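Local coordinates for protein LP04448p (Drosophila melanogaster, PDB 2QK2) that probably binds tubulin through its TOG domains, as an XMAP215-family protein associated with microtubule plus ends, at residues 102-105 with 106-109. Sequence-based numbering, arbitrary orientation.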
ATOM      1  N   SER A 102       0.622  -9.703   1.921  1.00 25.14           N
ATOM      2  CA  SER A 102       0.473  -9.730   3.377  1.00 26.79           C
ATOM      3  C   SER A 102      -0.238  -8.491   3.894  1.00 25.11           C
ATOM      4  O   SER A 102      -1.119  -8.578   4.751  1.00 25.91           O
ATOM      5  CB  SER A 102       1.845  -9.834   4.057  1.00 28.19           C
ATOM      6  OG  SER A 102       2.557 -10.964   3.589  1.00 31.63           O
ATOM      7  N   LEU A 103       0.158  -7.331   3.384  1.00 24.01           N
ATOM      8  CA  LEU A 103      -0.461  -6.081   3.803  1.00 23.22           C
ATOM      9  C   LEU A 103      -1.945  -6.038   3.429  1.00 24.22           C
ATOM     10  O   LEU A 103      -2.788  -5.684   4.260  1.00 25.27           O
ATOM     11  CB  LEU A 103       0.280  -4.895   3.182  1.00 20.97           C
ATOM     12  CG  LEU A 103       1.671  -4.636   3.781  1.00 23.61           C
ATOM     13  CD1 LEU A 103       2.431  -3.633   2.926  1.00 19.61           C
ATOM     14  CD2 LEU A 103       1.522  -4.118   5.216  1.00 20.87           C
ATOM     15  N   LEU A 104      -2.267  -6.402   2.189  1.00 24.05           N
ATOM     16  CA  LEU A 104      -3.658  -6.390   1.731  1.00 24.16           C
ATOM     17  C   LEU A 104      -4.554  -7.280   2.593  1.00 25.05           C
ATOM     18  O   LEU A 104      -5.644  -6.870   2.996  1.00 25.24           O
ATOM     19  CB  LEU A 104      -3.747  -6.832   0.265  1.00 22.49           C
ATOM     20  CG  LEU A 104      -3.154  -5.858  -0.760  1.00 23.00           C
ATOM     21  CD1 LEU A 104      -3.158  -6.490  -2.147  1.00 20.48           C
ATOM     22  CD2 LEU A 104      -3.947  -4.561  -0.750  1.00 22.60           C
ATOM     23  N   GLU A 105      -4.097  -8.496   2.874  1.00 25.65           N
ATOM     24  CA  GLU A 105      -4.871  -9.419   3.694  1.00 28.26           C
ATOM     25  C   GLU A 105      -5.081  -8.910   5.115  1.00 27.45           C
ATOM     26  O   GLU A 105      -6.081  -9.231   5.760  1.00 26.86           O
ATOM     27  CB  GLU A 105      -4.191 -10.785   3.734  1.00 33.49           C
ATOM     28  CG  GLU A 105      -4.549 -11.665   2.551  1.00 41.54           C
ATOM     29  CD  GLU A 105      -3.692 -12.914   2.470  1.00 47.16           C
ATOM     30  OE1 GLU A 105      -3.378 -13.487   3.540  1.00 48.90           O
ATOM     31  OE2 GLU A 105      -3.347 -13.326   1.336  1.00 48.85           O
ATOM     32  N   LYS A 106      -4.142  -8.106   5.602  1.00 25.80           N
ATOM     33  CA  LYS A 106      -4.251  -7.578   6.948  1.00 24.81           C
ATOM     34  C   LYS A 106      -5.333  -6.505   7.050  1.00 25.67           C
ATOM     35  O   LYS A 106      -5.680  -6.064   8.148  1.00 24.57           O
ATOM     36  CB  LYS A 106      -2.895  -7.038   7.416  1.00 24.97           C
ATOM     37  CG  LYS A 106      -2.855  -6.684   8.895  1.00 29.38           C
ATOM     38  CD  LYS A 106      -3.289  -7.864   9.777  1.00 30.06           C
ATOM     39  CE  LYS A 106      -3.448  -7.420  11.226  1.00 28.84           C
ATOM     40  NZ  LYS A 106      -3.950  -8.508  12.110  1.00 29.09           N
ATOM     41  N   PHE A 107      -5.879  -6.085   5.908  1.00 24.56           N
ATOM     42  CA  PHE A 107      -6.940  -5.086   5.934  1.00 24.98           C
ATOM     43  C   PHE A 107      -8.233  -5.673   6.494  1.00 26.69           C
ATOM     44  O   PHE A 107      -9.275  -5.018   6.485  1.00 27.67           O
ATOM     45  CB  PHE A 107      -7.174  -4.484   4.542  1.00 23.53           C
ATOM     46  CG  PHE A 107      -6.262  -3.327   4.231  1.00 24.55           C
ATOM     47  CD1 PHE A 107      -5.426  -3.356   3.122  1.00 22.62           C
ATOM     48  CD2 PHE A 107      -6.217  -2.219   5.075  1.00 23.76           C
ATOM     49  CE1 PHE A 107      -4.557  -2.298   2.857  1.00 23.66           C
ATOM     50  CE2 PHE A 107      -5.352  -1.158   4.819  1.00 24.78           C
ATOM     51  CZ  PHE A 107      -4.520  -1.197   3.706  1.00 22.05           C
ATOM     52  N   LYS A 108      -8.169  -6.910   6.980  1.00 28.72           N
ATOM     53  CA  LYS A 108      -9.337  -7.535   7.593  1.00 30.32           C
ATOM     54  C   LYS A 108      -9.488  -6.853   8.954  1.00 30.18           C
ATOM     55  O   LYS A 108     -10.570  -6.829   9.539  1.00 28.90           O
ATOM     56  CB  LYS A 108      -9.121  -9.037   7.786  1.00 33.32           C
ATOM     57  CG  LYS A 108      -7.907  -9.361   8.631  1.00 41.50           C
ATOM     58  CD  LYS A 108      -7.835 -10.835   8.999  1.00 44.81           C
ATOM     59  CE  LYS A 108      -6.554 -11.126   9.775  1.00 47.59           C
ATOM     60  NZ  LYS A 108      -6.365 -10.166  10.911  1.00 47.92           N
ATOM     61  N   GLU A 109      -8.382  -6.298   9.445  1.00 28.46           N
ATOM     62  CA  GLU A 109      -8.364  -5.587  10.718  1.00 28.51           C
ATOM     63  C   GLU A 109      -8.960  -4.204  10.468  1.00 30.15           C
ATOM     64  O   GLU A 109      -8.479  -3.466   9.610  1.00 29.32           O
ATOM     65  CB  GLU A 109      -6.924  -5.461  11.223  1.00 28.27           C
ATOM     66  CG  GLU A 109      -6.759  -4.551  12.427  1.00 30.23           C
ATOM     67  CD  GLU A 109      -7.581  -5.013  13.610  1.00 31.71           C
ATOM     68  OE1 GLU A 109      -8.550  -4.315  13.972  1.00 33.07           O
ATOM     69  OE2 GLU A 109      -7.263  -6.081  14.172  1.00 32.44           O
TER
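Lys-106 N hydrogen-bonds to Ser-102 O at 3.2 Å, an i to i+4 bond of alpha-helical spacing, and weakly to Leu-103 O, three residues back. From here the spacing shortens: Phe-107 N donates to Leu-104 O at 3.0 Å in a fairly straight bond, with an N-H...O angle of 156°, although the donor stands well above the carbonyl plane. A further i to i+3 bond, Lys-108 N to Glu-105 O, is weak and less certain, and Glu-109 N to Lys-106 O continues the tightened spacing.

Among the side chains, Phe-107 folds back along the preceding turn. Its CG lies anti to the carbonyl carbon (chi1 -86°), which lays the ring back beside the last helical turn with Leu-104 O at its edge, 3.5 Å from CD1. The far end of that edge, CE1, meets Leu-104 CD2 at 4.3 Å, a loose apolar touch. Beyond these residues, Phe-107 packs on Leu-118 and Leu-104 on Ile-122, both of helix 112-126. Replacing the ring by an alanine is likely to open a gap beside Leu-104 and leave Leu-118 without its aromatic partner.

The lysines touch the turn with their aliphatic parts. Lys-106 CB sits 3.4 Å from Leu-103 O, and its side chain also packs on Ile-65 and Val-74, while Lys-108 brings CG to 3.4 Å from Glu-105 O.

Together the contacts form the tightened C-terminal end of helix 93-105, where i to i+3 bonds follow the last i to i+4 bond. The short loop leads into helix 112-126, which packs against helix 93-105; the turn thus links two consecutive, mutually packed helices of the HEAT-repeat array from which TOG domains are built.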